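Local coordinates for DNA polymerase III, beta subunit (Thermotoga maritima, PDB 1VPK), which probably tethers DNA polymerases and other proteins to DNA by closing around it as a ring-shaped head-to-tail homodimer, which gives them processivity, at residues S30-K35 with L61-K66; V169-E172 with L177-L180; K211-V216 with V234-N239. One frame throughout, in Å; residues are numbered along the deposited sequence.

Contact 1: residues S30-K35 with L61-K66; sequences SKALAK and LETGVK
A32 sets its lone methyl against V65 and T63, a small example of a loop packed on a strand. Its CB points at the strand and comes down between these two side chains, two residues apart, which share a face of strand 63-68. The firmer touch is with V65: A32 CB meets V65 CG2 at 3.6 Å. The other is looser, with A32 CB 4.1 Å from T63 CG2. Seen from the alanine, the two methyls lie about 75° apart, so CB straddles them and does not stand over either one. No hydrogen bond crosses between the segments; the contact is apolar packing of three buried residues, and the small alanine brings the backbones near, with A32 CA 5.7 Å from T63 CA.

The torsion of T63 decides which of its branches does the touching. With chi1 at -52°, the hydroxyl lies beside the backbone N and CG2 takes the place anti to it, where it meets the alanine. T63 OG1 is then left to hydrogen-bond S209 OG, at the start of helix 207-218. T63 thus offers a methyl to the loop and a hydroxyl to the helix, so its polar atom is satisfied although the residue is buried. On V65 the branch in contact is CG2, the one anti to the carbonyl carbon, and it also borders the carboxylate of E212.

Segment 30-35 follows helix 19-29, and A32 also rests on A58 of the adjoining strand 53-59. Along its other edge, strand 63-68 pairs antiparallel with strand 241-246, as in the backbone bonding of G64 with V244. Such a continuous sheet running from the N-terminal into the central domain, with helices packed against it, is characteristic of the beta sliding clamp fold.

Contact 2: residues V169-E172 with L177-L180; sequences VFWE and LLRL
L180 lays a methyl on the indole of W171, a compact case of CH-pi packing between neighbouring strands. Its CD2 stands 3.6 Å from the centroid of the W171 five-membered ring and only 14° off the ring normal. Paired across the strands on one face of the sheet, both residues turn CG anti to the carbonyl carbon (chi1 -62° for W171) and run side by side. L178 reaches the six-membered end of the indole, its CD1 lying 3.9 Å from W171 CE3 in an oblique approach. At the other end of the cluster V169 CG1 touches L180 CB at 4.0 Å. F203 stacks with W171, while M149 and V150 of helix 143-153 border L180. With an alanine in place of W171, the L180 methyl and L178 CD1 would probably lose the surface they rest on, opening a gap beside F203.

The frame is a beta hairpin of strands 168-174 and 177-183, in the central domain of the clamp. W171 and L180 form a non-hydrogen-bonded antiparallel pair, and E172 with R179 the hydrogen-bonded pair that follows. E172 N donates to R179 O at 2.9 Å, almost straight at 173°, and R179 N returns the bond to E172 O, also at 2.9 Å. Water 1 adds a second donor to E172 O, at 2.7 Å, and bonds weakly to L177 O.

On the face opposite the indole, the E172 and R179 side chains lie alongside each other, R179 bending at chi3, without a salt bridge: E172 OE1 is 4.6 Å from R179 NH1, well out of the guanidinium plane. Y255 OH links them, bonding both E172 OE2 and R179 NH1, and R179 NE forms its salt bridge with E192 on strand 187-194.

Contact 3: residues K211-V216 with V234-N239; sequences KEVQNV and VSLSTN
L236 sets one methyl, CD2, against two valines one helical turn apart, a simple example of a helix packed on a sheet. L236 CD2 lies 3.9 Å from V216 CG1 and, more loosely, 4.3 Å from V213 CG1. The leucine leaves its strand with CG anti to the backbone N (chi1 -166°), a torsion that carries its end to the valines. The side chains of V216 and L236 come from opposing backbones and pass alongside one another.

Next in sequence, S237 turns to the other face of the strand, where its OG bonds E242 OE1. T238 returns to the helix side: its CG2 meets V216 CG1 at 4.2 Å, so V216 CG1 touches both residues, T238 more loosely. T238 OG1 bonds only weakly, to the backbone N of D240 and of V241, where strand 241-246 begins.

Helix 207-218 lies across several strands of the antiparallel sheet that holds 224-229, 233-237, 241-246 and 63-68. L236 also packs on I225 and V227 of strand 224-229, V213 and V216 reach M245 and T243 of strand 241-246, and E212 extends the helix's footing to T63 and V65 on strand 63-68.

Overall arrangement
The three contacts follow one another along the chain, contact 1 in the N-terminal domain and contacts 2 and 3 in the central one. Contacts 1 and 3 touch, with centres 11 Å apart: both reach the antiparallel sheet in which strand 63-68 pairs with 241-246, so that sheet and helix 207-218 bind two domains together. Contact 2 belongs to another sheet, which runs on from the central domain into C-terminal strands; its centre is 22 Å from that of contact 1 and 15 Å from that of contact 3, the nearest atoms of contacts 2 and 3 about 5 Å apart. Sheets shared across domain boundaries in this way make each subunit a continuous arc of the ring.

Contact 1: residues S30-K35 with L61-K66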
loop_
_atom_site.group_PDB
_atom_site.type_symbol
_atom_site.label_atom_id
_atom_site.label_comp_id
_atom_site.label_asym_id
_atom_site.label_seq_id
_atom_site.Cartn_x
_atom_site.Cartn_y
_atom_site.Cartn_z
ATOM N N SER A 30 21.289 -7.109 0.729
ATOM C CA SER A 30 20.267 -7.156 1.748
ATOM C C SER A 30 19.361 -8.373 1.709
ATOM O O SER A 30 18.914 -8.786 2.749
ATOM C CB SER A 30 19.398 -5.889 1.750
ATOM O OG SER A 30 18.729 -5.781 0.538
ATOM N N LYS A 31 19.118 -8.960 0.531
ATOM C CA LYS A 31 18.164 -10.052 0.470
ATOM C C LYS A 31 18.806 -11.438 0.733
ATOM O O LYS A 31 18.144 -12.477 0.653
ATOM C CB LYS A 31 17.347 -10.005 -0.824
ATOM C CG LYS A 31 16.403 -8.793 -0.889
ATOM C CD LYS A 31 15.222 -9.085 -1.768
ATOM C CE LYS A 31 14.066 -8.045 -1.706
ATOM N NZ LYS A 31 12.873 -8.685 -2.470
ATOM N N ALA A 32 20.077 -11.443 1.073
ATOM C CA ALA A 32 20.779 -12.639 1.524
ATOM C C ALA A 32 20.803 -12.697 3.079
ATOM O O ALA A 32 21.263 -13.670 3.656
ATOM C CB ALA A 32 22.151 -12.668 0.983
ATOM N N LEU A 33 20.297 -11.682 3.757
ATOM C CA LEU A 33 20.275 -11.708 5.246
ATOM C C LEU A 33 19.325 -12.796 5.761
ATOM O O LEU A 33 18.293 -13.058 5.125
ATOM C CB LEU A 33 19.816 -10.359 5.791
ATOM C CG LEU A 33 20.690 -9.113 5.538
ATOM C CD1 LEU A 33 19.935 -7.850 5.851
ATOM C CD2 LEU A 33 21.880 -9.176 6.417
ATOM N N ALA A 34 19.660 -13.400 6.921
ATOM C CA ALA A 34 18.735 -14.286 7.640
ATOM C C ALA A 34 17.694 -13.481 8.418
ATOM O O ALA A 34 17.870 -12.306 8.661
ATOM C CB ALA A 34 19.503 -15.169 8.602
ATOM N N LYS A 35 16.618 -14.120 8.845
ATOM C CA LYS A 35 15.660 -13.473 9.779
ATOM C C LYS A 35 16.225 -13.352 11.228
ATOM O O LYS A 35 16.984 -14.216 11.681
ATOM C CB LYS A 35 14.324 -14.253 9.821
ATOM C CG LYS A 35 13.841 -14.815 8.483
ATOM N N LEU A 61 23.400 -18.769 5.211
ATOM C CA LEU A 61 23.957 -20.120 5.094
ATOM C C LEU A 61 23.503 -20.922 3.864
ATOM O O LEU A 61 24.083 -21.978 3.552
ATOM C CB LEU A 61 23.747 -20.961 6.376
ATOM C CG LEU A 61 24.218 -20.366 7.730
ATOM C CD1 LEU A 61 24.148 -21.418 8.763
ATOM C CD2 LEU A 61 25.628 -19.839 7.632
ATOM N N GLU A 62 22.486 -20.448 3.154
ATOM C CA GLU A 62 22.120 -21.053 1.859
ATOM C C GLU A 62 22.530 -20.117 0.715
ATOM O O GLU A 62 23.051 -20.599 -0.286
ATOM C CB GLU A 62 20.615 -21.357 1.799
ATOM C CG GLU A 62 20.096 -21.609 0.360
ATOM C CD GLU A 62 18.601 -21.907 0.319
ATOM O OE1 GLU A 62 17.803 -20.943 0.542
ATOM O OE2 GLU A 62 18.268 -23.101 0.060
ATOM N N THR A 63 22.293 -18.804 0.870
ATOM C CA THR A 63 22.776 -17.772 -0.062
ATOM C C THR A 63 23.839 -16.901 0.667
ATOM O O THR A 63 23.651 -16.548 1.836
ATOM C CB THR A 63 21.595 -16.857 -0.551
ATOM O OG1 THR A 63 20.500 -17.628 -1.056
ATOM C CG2 THR A 63 22.075 -15.817 -1.630
ATOM N N GLY A 64 24.937 -16.580 0.003
ATOM C CA GLY A 64 25.967 -15.678 0.511
ATOM C C GLY A 64 26.325 -14.653 -0.536
ATOM O O GLY A 64 26.385 -14.965 -1.764
ATOM N N VAL A 65 26.526 -13.415 -0.100
ATOM C CA VAL A 65 26.871 -12.329 -0.998
ATOM C C VAL A 65 28.083 -11.645 -0.439
ATOM O O VAL A 65 28.098 -11.325 0.755
ATOM C CB VAL A 65 25.792 -11.274 -1.052
ATOM C CG1 VAL A 65 26.251 -10.085 -1.972
ATOM C CG2 VAL A 65 24.513 -11.843 -1.558
ATOM N N LYS A 66 29.092 -11.437 -1.281
ATOM C CA LYS A 66 30.295 -10.689 -0.921
ATOM C C LYS A 66 30.391 -9.551 -1.948
ATOM O O LYS A 66 30.638 -9.792 -3.139
ATOM C CB LYS A 66 31.524 -11.594 -0.992
ATOM C CG LYS A 66 32.812 -10.949 -0.475
ATOM C CD LYS A 66 34.030 -11.868 -0.588
ATOM C CE LYS A 66 35.201 -11.263 0.139
ATOM N NZ LYS A 66 36.443 -12.123 0.152
#

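Contact 2: residues V169-E172 with L177-L180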
loop_
_atom_site.group_PDB
_atom_site.type_symbol
_atom_site.label_atom_id
_atom_site.label_comp_id
_atom_site.label_asym_id
_atom_site.label_seq_id
_atom_site.Cartn_x
_atom_site.Cartn_y
_atom_site.Cartn_z
ATOM N N VAL A 169 13.006 -21.843 -8.232
ATOM C CA VAL A 169 12.971 -21.798 -9.675
ATOM C C VAL A 169 14.005 -22.778 -10.199
ATOM O O VAL A 169 15.144 -22.827 -9.729
ATOM C CB VAL A 169 13.302 -20.404 -10.240
ATOM C CG1 VAL A 169 13.251 -20.410 -11.808
ATOM C CG2 VAL A 169 12.376 -19.337 -9.673
ATOM N N PHE A 170 13.566 -23.546 -11.182
ATOM C CA PHE A 170 14.359 -24.599 -11.786
ATOM C C PHE A 170 15.021 -24.041 -13.032
ATOM O O PHE A 170 14.364 -23.426 -13.884
ATOM C CB PHE A 170 13.447 -25.812 -12.090
ATOM C CG PHE A 170 14.199 -27.070 -12.474
ATOM C CD1 PHE A 170 15.107 -27.659 -11.602
ATOM C CD2 PHE A 170 13.965 -27.682 -13.705
ATOM C CE1 PHE A 170 15.784 -28.808 -11.965
ATOM C CE2 PHE A 170 14.660 -28.841 -14.071
ATOM C CZ PHE A 170 15.552 -29.396 -13.201
ATOM N N TRP A 171 16.323 -24.270 -13.145
ATOM C CA TRP A 171 17.103 -23.814 -14.278
ATOM C C TRP A 171 17.480 -25.013 -15.124
ATOM O O TRP A 171 18.037 -25.963 -14.595
ATOM C CB TRP A 171 18.394 -23.132 -13.812
ATOM C CG TRP A 171 18.232 -21.902 -12.982
ATOM C CD1 TRP A 171 17.478 -21.761 -11.858
ATOM C CD2 TRP A 171 18.923 -20.656 -13.164
ATOM N NE1 TRP A 171 17.607 -20.469 -11.358
ATOM C CE2 TRP A 171 18.488 -19.778 -12.150
ATOM C CE3 TRP A 171 19.856 -20.194 -14.101
ATOM C CZ2 TRP A 171 18.977 -18.466 -12.036
ATOM C CZ3 TRP A 171 20.290 -18.884 -14.022
ATOM C CH2 TRP A 171 19.867 -18.042 -12.979
ATOM N N GLU A 172 17.222 -24.940 -16.441
ATOM C CA GLU A 172 17.681 -25.934 -17.395
ATOM C C GLU A 172 18.507 -25.296 -18.479
ATOM O O GLU A 172 18.022 -24.419 -19.232
ATOM C CB GLU A 172 16.513 -26.625 -18.076
ATOM C CG GLU A 172 15.707 -27.502 -17.165
ATOM C CD GLU A 172 14.512 -28.080 -17.910
ATOM O OE1 GLU A 172 14.682 -28.582 -19.023
ATOM O OE2 GLU A 172 13.396 -27.985 -17.394
ATOM N N LEU A 177 20.980 -22.157 -24.798
ATOM C CA LEU A 177 19.561 -22.133 -24.377
ATOM C C LEU A 177 19.429 -22.228 -22.862
ATOM O O LEU A 177 20.061 -23.080 -22.237
ATOM C CB LEU A 177 18.775 -23.287 -25.015
ATOM C CG LEU A 177 17.241 -23.348 -24.969
ATOM C CD1 LEU A 177 16.650 -22.175 -25.727
ATOM C CD2 LEU A 177 16.722 -24.654 -25.623
ATOM N N LEU A 178 18.592 -21.356 -22.299
ATOM C CA LEU A 178 18.246 -21.373 -20.890
ATOM C C LEU A 178 16.750 -21.327 -20.759
ATOM O O LEU A 178 16.080 -20.527 -21.415
ATOM C CB LEU A 178 18.811 -20.140 -20.170
ATOM C CG LEU A 178 18.414 -19.896 -18.715
ATOM C CD1 LEU A 178 19.038 -20.943 -17.840
ATOM C CD2 LEU A 178 18.869 -18.517 -18.247
ATOM N N ARG A 179 16.250 -22.187 -19.886
ATOM C CA ARG A 179 14.855 -22.230 -19.517
ATOM C C ARG A 179 14.774 -22.161 -18.020
ATOM O O ARG A 179 15.511 -22.833 -17.325
ATOM C CB ARG A 179 14.220 -23.537 -19.990
ATOM C CG ARG A 179 12.770 -23.757 -19.561
ATOM C CD ARG A 179 12.220 -25.141 -20.010
ATOM N NE ARG A 179 12.069 -25.290 -21.452
ATOM C CZ ARG A 179 11.446 -26.336 -22.026
ATOM N NH1 ARG A 179 10.903 -27.288 -21.285
ATOM N NH2 ARG A 179 11.337 -26.409 -23.320
ATOM N N LEU A 180 13.834 -21.352 -17.549
ATOM C CA LEU A 180 13.481 -21.261 -16.181
ATOM C C LEU A 180 12.057 -21.726 -15.985
ATOM O O LEU A 180 11.193 -21.406 -16.793
ATOM C CB LEU A 180 13.573 -19.807 -15.731
ATOM C CG LEU A 180 14.924 -19.114 -15.779
ATOM C CD1 LEU A 180 14.776 -17.698 -15.145
ATOM C CD2 LEU A 180 15.988 -19.958 -15.050
HETATM O O HOH W 1 17.463 -25.087 -21.828
#

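Contact 3: residues K211-V216 with V234-N239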
loop_
_atom_site.group_PDB
_atom_site.type_symbol
_atom_site.label_atom_id
_atom_site.label_comp_id
_atom_site.label_asym_id
_atom_site.label_seq_id
_atom_site.Cartn_x
_atom_site.Cartn_y
_atom_site.Cartn_z
ATOM N N LYS A 211 15.103 -14.514 -5.104
ATOM C CA LYS A 211 14.835 -13.133 -4.754
ATOM C C LYS A 211 16.125 -12.305 -4.595
ATOM O O LYS A 211 16.172 -11.095 -4.908
ATOM C CB LYS A 211 13.976 -13.091 -3.490
ATOM C CG LYS A 211 12.528 -13.592 -3.776
ATOM C CD LYS A 211 11.612 -13.456 -2.559
ATOM C CE LYS A 211 10.184 -14.145 -2.693
ATOM N NZ LYS A 211 9.707 -14.597 -1.293
ATOM N N GLU A 212 17.191 -12.955 -4.152
ATOM C CA GLU A 212 18.474 -12.284 -4.122
ATOM C C GLU A 212 18.981 -12.147 -5.565
ATOM O O GLU A 212 19.522 -11.118 -5.911
ATOM C CB GLU A 212 19.479 -12.999 -3.194
ATOM C CG GLU A 212 20.880 -12.412 -3.221
ATOM C CD GLU A 212 20.987 -10.910 -2.925
ATOM O OE1 GLU A 212 20.085 -10.246 -2.354
ATOM O OE2 GLU A 212 22.064 -10.377 -3.211
ATOM N N VAL A 213 18.786 -13.158 -6.402
ATOM C CA VAL A 213 19.201 -13.070 -7.815
ATOM C C VAL A 213 18.553 -11.841 -8.452
ATOM O O VAL A 213 19.253 -10.998 -9.055
ATOM C CB VAL A 213 18.872 -14.375 -8.595
ATOM C CG1 VAL A 213 19.022 -14.193 -10.091
ATOM C CG2 VAL A 213 19.811 -15.487 -8.140
ATOM N N GLN A 214 17.241 -11.706 -8.232
ATOM C CA GLN A 214 16.465 -10.617 -8.777
ATOM C C GLN A 214 16.991 -9.279 -8.234
ATOM O O GLN A 214 17.071 -8.270 -8.952
ATOM C CB GLN A 214 15.019 -10.738 -8.346
ATOM C CG GLN A 214 14.124 -11.555 -9.184
ATOM C CD GLN A 214 12.671 -11.178 -8.897
ATOM O OE1 GLN A 214 12.201 -11.298 -7.752
ATOM N NE2 GLN A 214 11.980 -10.677 -9.911
ATOM N N ASN A 215 17.313 -9.264 -6.949
ATOM C CA ASN A 215 17.812 -8.062 -6.282
ATOM C C ASN A 215 19.124 -7.605 -6.923
ATOM O O ASN A 215 19.350 -6.414 -7.186
ATOM C CB ASN A 215 18.030 -8.378 -4.796
ATOM C CG ASN A 215 18.375 -7.172 -3.998
ATOM O OD1 ASN A 215 17.701 -6.148 -4.083
ATOM N ND2 ASN A 215 19.416 -7.282 -3.188
ATOM N N VAL A 216 19.989 -8.576 -7.170
ATOM C CA VAL A 216 21.271 -8.327 -7.842
ATOM C C VAL A 216 21.060 -7.693 -9.247
ATOM O O VAL A 216 21.593 -6.596 -9.560
ATOM C CB VAL A 216 22.094 -9.651 -7.958
ATOM C CG1 VAL A 216 23.295 -9.468 -8.857
ATOM C CG2 VAL A 216 22.573 -10.054 -6.608
ATOM N N VAL A 234 25.871 -22.594 -7.086
ATOM C CA VAL A 234 25.818 -21.710 -8.241
ATOM C C VAL A 234 26.298 -20.319 -7.756
ATOM O O VAL A 234 25.762 -19.773 -6.768
ATOM C CB VAL A 234 24.383 -21.603 -8.755
ATOM C CG1 VAL A 234 24.250 -20.595 -9.939
ATOM C CG2 VAL A 234 23.879 -22.966 -9.181
ATOM N N SER A 235 27.294 -19.772 -8.454
ATOM C CA SER A 235 27.736 -18.410 -8.286
ATOM C C SER A 235 27.114 -17.596 -9.395
ATOM O O SER A 235 27.121 -18.017 -10.550
ATOM C CB SER A 235 29.263 -18.290 -8.369
ATOM O OG SER A 235 29.901 -18.796 -7.190
ATOM N N LEU A 236 26.592 -16.438 -9.027
ATOM C CA LEU A 236 26.164 -15.408 -9.934
ATOM C C LEU A 236 27.031 -14.190 -9.615
ATOM O O LEU A 236 26.972 -13.659 -8.497
ATOM C CB LEU A 236 24.701 -15.087 -9.680
ATOM C CG LEU A 236 23.966 -14.259 -10.725
ATOM C CD1 LEU A 236 23.030 -15.176 -11.520
ATOM C CD2 LEU A 236 23.160 -13.182 -10.066
ATOM N N SER A 237 27.839 -13.774 -10.581
ATOM C CA SER A 237 28.889 -12.775 -10.368
ATOM C C SER A 237 28.695 -11.580 -11.295
ATOM O O SER A 237 28.415 -11.751 -12.506
ATOM C CB SER A 237 30.261 -13.380 -10.727
ATOM O OG SER A 237 30.613 -14.418 -9.830
ATOM N N THR A 238 28.875 -10.389 -10.730
ATOM C CA THR A 238 29.140 -9.179 -11.489
ATOM C C THR A 238 30.594 -8.770 -11.186
ATOM O O THR A 238 31.335 -9.500 -10.531
ATOM C CB THR A 238 28.174 -8.028 -11.119
ATOM O OG1 THR A 238 28.495 -7.511 -9.817
ATOM C CG2 THR A 238 26.722 -8.515 -11.121
ATOM N N ASN A 239 30.995 -7.622 -11.729
ATOM C CA ASN A 239 32.276 -6.968 -11.476
ATOM C C ASN A 239 32.657 -6.942 -9.981
ATOM O O ASN A 239 33.759 -7.368 -9.608
ATOM C CB ASN A 239 32.112 -5.519 -11.986
ATOM C CG ASN A 239 33.402 -4.789 -12.159
ATOM O OD1 ASN A 239 34.359 -5.304 -12.756
ATOM N ND2 ASN A 239 33.426 -3.532 -11.699
#